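Local atomic coordinates of metallo-beta-lactamase (Serratia marcescens, PDB entry 5AYA), a protein that probably hydrolyses beta-lactam antibiotics as a zinc-dependent class B3 metallo-beta-lactamase, and here holds the thiol inhibitor L-captopril at its zinc site. Residues V142-T147 and I155-Q160; S70-E75 and F172-T177; G16-V21 and V29-P34. One frame throughout, in Å; residues are numbered along the deposited sequence.

Contact 1. Residues V142-T147 and I155-Q160; sequences VKAHAT and ITWTWQ. With NA (sodium ion), chain D.
This contact is the antiparallel beta hairpin of strands 140-146 and 155-163, within the five-stranded sheet. Lys143 pairs with Thr158 and His145 with Thr156, both as hydrogen-bonded pairs. Lys143 N donates to Thr158 O at 2.8 Å, and Thr158 N returns a bond to Lys143 O. His145 and Thr156 do the same. On the face of His145 and Thr158, a side-chain bond runs diagonally across the strands. His145 NE2 meets Thr158 OG1 at 2.8 Å, the hydroxyl in plane at the ring edge. OG1 stands between the backbone N and the carbonyl carbon of Thr158 (chi1 59°), facing the imidazole. Thr147 OG1 and Thr156 OG1 are hydrogen-bonded at 3.1 Å. Thr156 OG1 also bonds Asp174 N. The other face is largely apolar. Ile155 CG2 sits over the centre of the Trp157 ring, 3.4 Å above its plane. Ala144 CB lies 3.8 Å from Ile155 CG2 and 3.7 Å from Trp157 CZ3. Val142 CG1 lies between the two indoles, 3.8 Å from Trp157 CE3. Trp159 NE1 bonds Thr18 OG1, Trp157 NE1 weakly Ser70 O. This face packs on Leu31 and Leu69 of the other sheet, as in the alpha-beta/beta-alpha sandwich of the metallo-beta-lactamase fold.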
loop_
_atom_site.group_PDB
_atom_site.type_symbol
_atom_site.label_atom_id
_atom_site.label_comp_id
_atom_site.label_asym_id
_atom_site.label_seq_id
_atom_site.Cartn_x
_atom_site.Cartn_y
_atom_site.Cartn_z
ATOM N N VAL A 142 10.944 -8.393 -2.466
ATOM C CA VAL A 142 9.846 -7.826 -1.695
ATOM C C VAL A 142 9.106 -8.984 -1.025
ATOM O O VAL A 142 8.732 -9.952 -1.688
ATOM C CB VAL A 142 8.854 -7.043 -2.597
ATOM C CG1 VAL A 142 7.778 -6.360 -1.773
ATOM C CG2 VAL A 142 9.576 -5.999 -3.421
ATOM N N LYS A 143 8.883 -8.854 0.278
ATOM C CA LYS A 143 8.206 -9.866 1.076
ATOM C C LYS A 143 6.782 -9.422 1.385
ATOM O O LYS A 143 6.542 -8.313 1.869
ATOM C CB LYS A 143 8.988 -10.152 2.372
ATOM C CG LYS A 143 8.499 -11.398 3.103
ATOM C CD LYS A 143 9.251 -11.603 4.397
ATOM C CE LYS A 143 8.828 -12.877 5.092
ATOM N NZ LYS A 143 9.809 -13.192 6.168
ATOM N N ALA A 144 5.838 -10.291 1.041
ATOM C CA ALA A 144 4.466 -10.176 1.498
ATOM C C ALA A 144 4.285 -10.586 2.958
ATOM O O ALA A 144 4.656 -11.698 3.355
ATOM C CB ALA A 144 3.561 -11.012 0.626
ATOM N N HIS A 145 3.534 -9.754 3.677
ATOM C CA HIS A 145 3.056 -10.052 5.024
ATOM C C HIS A 145 1.537 -9.910 5.024
ATOM O O HIS A 145 1.026 -8.860 4.626
ATOM C CB HIS A 145 3.670 -9.064 6.022
ATOM C CG HIS A 145 5.170 -9.044 6.015
ATOM N ND1 HIS A 145 5.933 -9.797 6.881
ATOM C CD2 HIS A 145 6.046 -8.342 5.259
ATOM C CE1 HIS A 145 7.212 -9.579 6.644
ATOM N NE2 HIS A 145 7.309 -8.716 5.650
ATOM N N ALA A 146 0.806 -10.982 5.360
ATOM C CA ALA A 146 -0.655 -10.884 5.530
ATOM C C ALA A 146 -1.007 -9.962 6.693
ATOM O O ALA A 146 -0.566 -10.172 7.840
ATOM C CB ALA A 146 -1.293 -12.260 5.744
ATOM N N THR A 147 -1.766 -8.915 6.390
ATOM C CA THR A 147 -2.234 -8.019 7.424
ATOM C C THR A 147 -3.719 -7.787 7.176
ATOM O O THR A 147 -4.125 -6.693 6.779
ATOM C CB THR A 147 -1.475 -6.681 7.457
ATOM O OG1 THR A 147 -1.509 -6.059 6.166
ATOM C CG2 THR A 147 -0.012 -6.878 7.935
ATOM N N ILE A 155 -2.360 -6.893 2.357
ATOM C CA ILE A 155 -0.920 -7.229 2.431
ATOM C C ILE A 155 -0.078 -5.990 2.756
ATOM O O ILE A 155 -0.257 -4.911 2.163
ATOM C CB ILE A 155 -0.410 -7.908 1.126
ATOM C CG1 ILE A 155 -1.161 -9.212 0.834
ATOM C CG2 ILE A 155 1.092 -8.183 1.186
ATOM C CD1 ILE A 155 -0.657 -10.429 1.571
ATOM N N THR A 156 0.813 -6.142 3.735
ATOM C CA THR A 156 1.910 -5.206 3.952
ATOM C C THR A 156 3.226 -5.734 3.323
ATOM O O THR A 156 3.575 -6.908 3.460
ATOM C CB THR A 156 2.111 -4.887 5.443
ATOM O OG1 THR A 156 0.963 -4.198 5.961
ATOM C CG2 THR A 156 3.325 -4.009 5.641
ATOM N N TRP A 157 3.901 -4.861 2.577
ATOM C CA TRP A 157 5.021 -5.242 1.713
ATOM C C TRP A 157 6.319 -4.656 2.272
ATOM O O TRP A 157 6.354 -3.482 2.642
ATOM C CB TRP A 157 4.762 -4.728 0.303
ATOM C CG TRP A 157 3.481 -5.275 -0.372
ATOM C CD1 TRP A 157 2.281 -4.639 -0.463
ATOM C CD2 TRP A 157 3.330 -6.501 -1.112
ATOM N NE1 TRP A 157 1.394 -5.392 -1.192
ATOM C CE2 TRP A 157 2.014 -6.535 -1.607
ATOM C CE3 TRP A 157 4.185 -7.563 -1.423
ATOM C CZ2 TRP A 157 1.531 -7.589 -2.373
ATOM C CZ3 TRP A 157 3.696 -8.607 -2.175
ATOM C CH2 TRP A 157 2.390 -8.598 -2.665
ATOM N N THR A 158 7.387 -5.470 2.309
ATOM C CA THR A 158 8.682 -5.052 2.856
ATOM C C THR A 158 9.856 -5.367 1.930
ATOM O O THR A 158 9.839 -6.348 1.180
ATOM C CB THR A 158 8.987 -5.749 4.208
ATOM O OG1 THR A 158 9.002 -7.180 4.049
ATOM C CG2 THR A 158 7.972 -5.371 5.274
ATOM N N TRP A 159 10.924 -4.604 2.115
ATOM C CA TRP A 159 12.135 -4.731 1.321
ATOM C C TRP A 159 13.237 -3.853 1.923
ATOM O O TRP A 159 13.028 -3.197 2.944
ATOM C CB TRP A 159 11.857 -4.349 -0.131
ATOM C CG TRP A 159 11.516 -2.904 -0.325
ATOM C CD1 TRP A 159 12.382 -1.884 -0.591
ATOM C CD2 TRP A 159 10.203 -2.350 -0.456
ATOM N NE1 TRP A 159 11.705 -0.709 -0.722
ATOM C CE2 TRP A 159 10.359 -0.957 -0.618
ATOM C CE3 TRP A 159 8.912 -2.878 -0.364
ATOM C CZ2 TRP A 159 9.275 -0.102 -0.765
ATOM C CZ3 TRP A 159 7.835 -2.012 -0.425
ATOM C CH2 TRP A 159 8.022 -0.648 -0.672
ATOM N N GLN A 160 14.380 -3.804 1.246
ATOM C CA GLN A 160 15.535 -3.074 1.698
ATOM C C GLN A 160 16.018 -2.160 0.580
ATOM O O GLN A 160 15.964 -2.539 -0.582
ATOM C CB GLN A 160 16.610 -4.096 2.086
ATOM C CG GLN A 160 17.977 -3.530 2.395
ATOM C CD GLN A 160 18.959 -4.614 2.812
ATOM O OE1 GLN A 160 19.029 -4.976 3.991
ATOM N NE2 GLN A 160 19.733 -5.132 1.848
HETATM NA NA NA D . 15.810 -2.664 -3.191
HETATM O O HOH W 1 14.734 -5.102 -2.884
#

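Contact 2. Residues S70-E75 and F172-T177; sequences STHSHE and FADSLT. With ZN (zinc ion), chain B; NA (sodium ion), chain E; X8Z (L-captopril), chain H.
This is a buried contact at the zinc site, between the loop joining strand 65-69 to helix 75-78 and the end of strand 166-173 with the loop after it. Its main bond joins a zinc ligand to a carboxylate. His72 ND1 donates to Asp174 OD1 at 2.5 Å, and the bond is nearly straight, 174° at the hydrogen. The oxygen lies in the imidazole plane and uses its syn lone pair. Ring and carboxylate planes are turned 38° apart. Asp174 CG is anti to the backbone N (chi1 -160°), which carries the carboxylate across to the ring. Ser175 N gives the same OD1 a second, weak bond. The other ring nitrogen, His72 NE2, binds zinc at 2.1 Å. His74 ND1 and the captopril sulfur also bind this metal, the sulfur at 2.3 Å, and His150 completes the site. Captopril O1 accepts a bond from Thr177 OG1 at 2.8 Å. Beside the polar pair, Thr71 CG2 packs against Phe172 CE1 at 3.4 Å, while Thr71 OG1 bonds Asp41. A sodium ion is bound by Ser70 O, Thr71 O, water 2 and Gly153 O. Asp174 is thus a second-shell residue to this zinc ion. Together with the zinc bond at NE2, it fixes the rotation of the His72 ring. The short bond to the carboxylate would be expected to polarise the imidazole and strengthen its donation to the metal.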
loop_
_atom_site.group_PDB
_atom_site.type_symbol
_atom_site.label_atom_id
_atom_site.label_comp_id
_atom_site.label_asym_id
_atom_site.label_seq_id
_atom_site.Cartn_x
_atom_site.Cartn_y
_atom_site.Cartn_z
ATOM N N SER A 70 -0.485 -4.998 -4.771
ATOM C CA SER A 70 -1.602 -4.342 -4.098
ATOM C C SER A 70 -1.533 -4.497 -2.580
ATOM O O SER A 70 -1.280 -5.593 -2.089
ATOM C CB SER A 70 -2.956 -4.856 -4.613
ATOM O OG SER A 70 -4.004 -4.460 -3.725
ATOM N N THR A 71 -1.821 -3.427 -1.837
ATOM C CA THR A 71 -2.012 -3.533 -0.380
ATOM C C THR A 71 -3.393 -4.115 -0.113
ATOM O O THR A 71 -3.519 -5.279 0.332
ATOM C CB THR A 71 -1.873 -2.172 0.337
ATOM O OG1 THR A 71 -2.716 -1.198 -0.276
ATOM C CG2 THR A 71 -0.400 -1.653 0.343
ATOM N N HIS A 72 -4.430 -3.353 -0.478
ATOM C CA HIS A 72 -5.800 -3.890 -0.460
ATOM C C HIS A 72 -6.752 -3.274 -1.497
ATOM O O HIS A 72 -6.487 -2.197 -2.053
ATOM C CB HIS A 72 -6.391 -3.732 0.935
ATOM C CG HIS A 72 -6.757 -2.330 1.276
ATOM N ND1 HIS A 72 -5.900 -1.473 1.936
ATOM C CD2 HIS A 72 -7.887 -1.627 1.034
ATOM C CE1 HIS A 72 -6.466 -0.285 2.029
ATOM N NE2 HIS A 72 -7.686 -0.364 1.524
ATOM N N SER A 73 -7.922 -3.904 -1.646
ATOM C CA SER A 73 -8.744 -3.779 -2.855
ATOM C C SER A 73 -9.913 -2.836 -2.636
ATOM O O SER A 73 -11.062 -3.188 -2.894
ATOM C CB SER A 73 -9.271 -5.154 -3.286
ATOM O OG SER A 73 -9.810 -5.858 -2.182
ATOM N N HIS A 74 -9.630 -1.669 -2.076
ATOM C CA HIS A 74 -10.550 -0.550 -2.149
ATOM C C HIS A 74 -10.130 0.373 -3.264
ATOM O O HIS A 74 -8.943 0.448 -3.594
ATOM C CB HIS A 74 -10.567 0.223 -0.854
ATOM C CG HIS A 74 -11.190 -0.529 0.262
ATOM N ND1 HIS A 74 -11.141 -0.098 1.563
ATOM C CD2 HIS A 74 -11.915 -1.673 0.265
ATOM C CE1 HIS A 74 -11.767 -0.970 2.335
ATOM N NE2 HIS A 74 -12.257 -1.929 1.569
ATOM N N GLU A 75 -11.123 1.062 -3.825
ATOM C CA GLU A 75 -10.988 1.849 -5.055
ATOM C C GLU A 75 -9.810 2.847 -5.030
ATOM O O GLU A 75 -9.065 2.975 -6.016
ATOM C CB GLU A 75 -12.305 2.584 -5.336
ATOM C CG GLU A 75 -12.740 3.562 -4.242
ATOM C CD GLU A 75 -14.116 4.183 -4.484
ATOM O OE1 GLU A 75 -14.632 4.109 -5.628
ATOM O OE2 GLU A 75 -14.668 4.791 -3.533
ATOM N N PHE A 172 5.907 -0.785 3.332
ATOM C CA PHE A 172 4.711 -0.124 2.801
ATOM C C PHE A 172 3.508 -0.689 3.524
ATOM O O PHE A 172 3.167 -1.842 3.341
ATOM C CB PHE A 172 4.602 -0.346 1.293
ATOM C CG PHE A 172 3.651 0.580 0.602
ATOM C CD1 PHE A 172 2.263 0.394 0.721
ATOM C CD2 PHE A 172 4.111 1.543 -0.271
ATOM C CE1 PHE A 172 1.370 1.206 0.033
ATOM C CE2 PHE A 172 3.225 2.338 -0.989
ATOM C CZ PHE A 172 1.850 2.167 -0.843
ATOM N N ALA A 173 2.988 0.074 4.476
ATOM C CA ALA A 173 2.045 -0.437 5.459
ATOM C C ALA A 173 0.632 -0.319 4.931
ATOM O O ALA A 173 0.186 0.768 4.558
ATOM C CB ALA A 173 2.164 0.331 6.770
ATOM N N ASP A 174 -0.059 -1.453 4.899
ATOM C CA ASP A 174 -1.478 -1.490 4.557
ATOM C C ASP A 174 -2.280 -0.787 5.637
ATOM O O ASP A 174 -1.795 -0.609 6.748
ATOM C CB ASP A 174 -1.951 -2.936 4.425
ATOM C CG ASP A 174 -3.250 -3.066 3.614
ATOM O OD1 ASP A 174 -3.661 -2.085 2.964
ATOM O OD2 ASP A 174 -3.892 -4.121 3.712
ATOM N N SER A 175 -3.507 -0.381 5.305
ATOM C CA SER A 175 -4.406 0.228 6.292
ATOM C C SER A 175 -4.817 -0.802 7.318
ATOM O O SER A 175 -5.184 -1.933 6.978
ATOM C CB SER A 175 -5.660 0.846 5.627
ATOM O OG SER A 175 -5.321 1.545 4.444
ATOM N N LEU A 176 -4.806 -0.374 8.574
ATOM C CA LEU A 176 -5.204 -1.197 9.716
ATOM C C LEU A 176 -6.434 -0.606 10.431
ATOM O O LEU A 176 -6.717 -0.948 11.592
ATOM C CB LEU A 176 -4.029 -1.285 10.696
ATOM C CG LEU A 176 -2.704 -1.835 10.108
ATOM C CD1 LEU A 176 -1.592 -1.715 11.148
ATOM C CD2 LEU A 176 -2.878 -3.271 9.635
ATOM N N THR A 177 -7.232 0.139 9.678
ATOM C CA THR A 177 -8.354 0.904 10.222
ATOM C C THR A 177 -9.668 0.107 10.184
ATOM O O THR A 177 -10.049 -0.451 9.144
ATOM C CB THR A 177 -8.506 2.267 9.504
ATOM O OG1 THR A 177 -8.424 2.120 8.077
ATOM C CG2 THR A 177 -7.424 3.213 9.976
HETATM ZN ZN ZN B . -9.356 0.631 2.445
HETATM NA NA NA E . -3.319 -7.500 -1.220
HETATM O O1 X8Z H . -7.787 4.395 6.525
HETATM C C4 X8Z H . -8.322 5.224 5.793
HETATM C C2 X8Z H . -9.170 4.752 4.640
HETATM C C1 X8Z H . -8.651 3.389 4.239
HETATM S S X8Z H . -9.277 2.877 2.637
HETATM C C3 X8Z H . -10.668 4.730 4.963
HETATM N N X8Z H . -8.161 6.553 5.903
HETATM C C8 X8Z H . -7.215 7.144 6.855
HETATM C C9 X8Z H . -7.535 6.821 8.273
HETATM O O3 X8Z H . -8.810 6.763 8.639
HETATM O O2 X8Z H . -6.644 6.687 9.101
HETATM C C5 X8Z H . -8.854 7.575 5.105
HETATM C C6 X8Z H . -8.279 8.920 5.534
HETATM C C7 X8Z H . -7.326 8.656 6.685
HETATM O O HOH W 2 -5.610 -6.362 -2.534
#

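Contact 3. Residues G16-V21 and V29-P34; sequences GNTHYV and VLLSSP. With NA (sodium ion), chain D.
His19 and Ser32 meet at the edge of the imidazole. His19 NE2 and Ser32 OG are hydrogen-bonded at 3.1 Å, and Ser32 CB lies in the ring plane. With chi1 at 69°, Ser32 OG is tucked over its own backbone and faces the strand of His19. His19 ND1 is bonded to Thr13 OG1, so both ring nitrogens have partners and the ring's rotation is fixed. The carbonyl carbon of Asn17 lies over one face of the same ring, offset toward its rim.

In the backbone, His19 and Leu30 form a hydrogen-bonded antiparallel pair. His19 N donates to Leu30 O at 2.9 Å, and Leu30 N donates to His19 O at 2.8 Å. Two residues along, Ser32 N bonds Asn17 O at 3.1 Å, with the donor tilted 22° from the carbonyl plane.

Thr18, Val29 and Leu31 share the other face. Thr18 and Val29 cross obliquely, with Thr18 CG2 packed against Val29 CG1 at 3.9 Å. Leu31 CD1 comes beside Thr18 OG1 at 3.5 Å, and that hydroxyl bonds Trp159 NE1 and Ser161 OG. Val21 lies near the hairpin's connection and places both methyls alongside Leu30 CB.

Asn17 points its amide oxygen at a sodium ion, with OD1 2.9 Å from the metal. Ser32 O lies 3.0 Å from Asn17 OD1, but both are acceptors and do not bond. Water 1 and Gln160 O are the ion's other ligands.

This is an antiparallel beta hairpin in the seven-stranded mixed sheet. Its Thr18 and Leu31 face packs on the second sheet, as expected of the metallo-beta-lactamase sandwich.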
loop_
_atom_site.group_PDB
_atom_site.type_symbol
_atom_site.label_atom_id
_atom_site.label_comp_id
_atom_site.label_asym_id
_atom_site.label_seq_id
_atom_site.Cartn_x
_atom_site.Cartn_y
_atom_site.Cartn_z
ATOM N N GLY A 16 17.182 5.677 -1.452
ATOM C CA GLY A 16 17.850 4.750 -2.366
ATOM C C GLY A 16 17.033 4.612 -3.629
ATOM O O GLY A 16 16.771 5.607 -4.304
ATOM N N ASN A 17 16.627 3.372 -3.921
ATOM C CA ASN A 17 15.805 3.020 -5.098
ATOM C C ASN A 17 14.294 2.980 -4.769
ATOM O O ASN A 17 13.463 2.642 -5.615
ATOM C CB ASN A 17 16.303 1.703 -5.743
ATOM C CG ASN A 17 16.115 0.472 -4.848
ATOM O OD1 ASN A 17 15.864 -0.649 -5.330
ATOM N ND2 ASN A 17 16.271 0.662 -3.558
ATOM N N THR A 18 13.934 3.460 -3.582
ATOM C CA THR A 18 12.516 3.649 -3.199
ATOM C C THR A 18 12.038 5.070 -3.504
ATOM O O THR A 18 12.550 6.056 -2.951
ATOM C CB THR A 18 12.281 3.364 -1.700
ATOM O OG1 THR A 18 12.609 2.002 -1.405
ATOM C CG2 THR A 18 10.816 3.592 -1.336
ATOM N N HIS A 19 11.044 5.175 -4.382
ATOM C CA HIS A 19 10.581 6.479 -4.880
ATOM C C HIS A 19 9.081 6.574 -4.715
ATOM O O HIS A 19 8.366 5.618 -4.986
ATOM C CB HIS A 19 10.868 6.677 -6.377
ATOM C CG HIS A 19 12.231 6.267 -6.799
ATOM N ND1 HIS A 19 13.351 7.035 -6.549
ATOM C CD2 HIS A 19 12.675 5.132 -7.385
ATOM C CE1 HIS A 19 14.416 6.415 -7.019
ATOM N NE2 HIS A 19 14.033 5.260 -7.537
ATOM N N TYR A 20 8.605 7.765 -4.375
ATOM C CA TYR A 20 7.174 8.037 -4.310
ATOM C C TYR A 20 6.691 8.485 -5.690
ATOM O O TYR A 20 7.290 9.379 -6.300
ATOM C CB TYR A 20 6.904 9.109 -3.259
ATOM C CG TYR A 20 5.441 9.300 -2.897
ATOM C CD1 TYR A 20 4.586 10.008 -3.739
ATOM C CD2 TYR A 20 4.931 8.811 -1.701
ATOM C CE1 TYR A 20 3.255 10.190 -3.413
ATOM C CE2 TYR A 20 3.593 8.954 -1.386
ATOM C CZ TYR A 20 2.766 9.677 -2.237
ATOM O OH TYR A 20 1.448 9.883 -1.911
ATOM N N VAL A 21 5.677 7.796 -6.211
ATOM C CA VAL A 21 5.135 8.082 -7.542
ATOM C C VAL A 21 3.603 8.128 -7.546
ATOM O O VAL A 21 2.979 8.027 -8.595
ATOM C CB VAL A 21 5.615 7.075 -8.589
ATOM C CG1 VAL A 21 7.119 7.194 -8.790
ATOM C CG2 VAL A 21 5.188 5.647 -8.233
ATOM N N VAL A 29 4.521 3.635 -4.668
ATOM C CA VAL A 29 5.946 3.623 -4.554
ATOM C C VAL A 29 6.433 2.811 -5.690
ATOM O O VAL A 29 5.858 1.763 -5.975
ATOM C CB VAL A 29 6.373 2.963 -3.246
ATOM C CG1 VAL A 29 7.779 2.382 -3.375
ATOM C CG2 VAL A 29 6.231 3.952 -2.107
ATOM N N LEU A 30 7.476 3.319 -6.345
ATOM C CA LEU A 30 8.233 2.563 -7.314
ATOM C C LEU A 30 9.565 2.129 -6.722
ATOM O O LEU A 30 10.237 2.885 -6.030
ATOM C CB LEU A 30 8.454 3.395 -8.574
ATOM C CG LEU A 30 9.041 2.619 -9.760
ATOM C CD1 LEU A 30 7.926 1.986 -10.574
ATOM C CD2 LEU A 30 9.868 3.554 -10.635
ATOM N N LEU A 31 9.858 0.853 -6.871
ATOM C CA LEU A 31 11.096 0.307 -6.398
ATOM C C LEU A 31 11.859 -0.076 -7.636
ATOM O O LEU A 31 11.476 -0.985 -8.371
ATOM C CB LEU A 31 10.819 -0.883 -5.484
ATOM C CG LEU A 31 12.002 -1.546 -4.785
ATOM C CD1 LEU A 31 12.590 -0.626 -3.738
ATOM C CD2 LEU A 31 11.506 -2.863 -4.180
ATOM N N SER A 32 12.903 0.685 -7.924
ATOM C CA SER A 32 13.521 0.646 -9.246
ATOM C C SER A 32 14.786 -0.206 -9.265
ATOM O O SER A 32 15.498 -0.312 -8.259
ATOM C CB SER A 32 13.836 2.071 -9.683
ATOM O OG SER A 32 14.871 2.608 -8.891
ATOM N N SER A 33 15.054 -0.849 -10.401
ATOM C CA SER A 33 16.334 -1.497 -10.651
ATOM C C SER A 33 16.600 -1.458 -12.147
ATOM O O SER A 33 15.660 -1.355 -12.933
ATOM C CB SER A 33 16.308 -2.960 -10.184
ATOM O OG SER A 33 15.860 -3.821 -11.228
ATOM N N PRO A 34 17.868 -1.633 -12.548
ATOM C CA PRO A 34 18.257 -1.854 -13.955
ATOM C C PRO A 34 17.558 -3.028 -14.614
ATOM O O PRO A 34 17.635 -3.164 -15.826
ATOM C CB PRO A 34 19.744 -2.178 -13.858
ATOM C CG PRO A 34 20.187 -1.545 -12.583
ATOM C CD PRO A 34 19.033 -1.696 -11.645
HETATM NA NA NA D . 15.810 -2.664 -3.191
HETATM O O HOH W 1 14.734 -5.102 -2.884
#

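How the contacts relate
Contacts 1 and 3 are hairpins of different sheets, and contact 2 joins a loop to a strand end and the loop after it. The centre of contact 2 is about 5 Å from the chain centre, that of contact 3 about 14 Å. All three are largely buried, though Lys143 is exposed. Contacts 1 and 2 reach neighbouring strands, with Trp157 O probably hydrogen-bonded to Phe172 N. Contacts 1 and 3 pack sheet against sheet, and the sodium ion of chain D links their ends. The hairpins rely on backbone bonds, apolar packing and a histidine-hydroxyl bond each. Contact 2 instead rests on a histidine-carboxylate bond beside the zinc, and the inhibitor spans metal and Thr177.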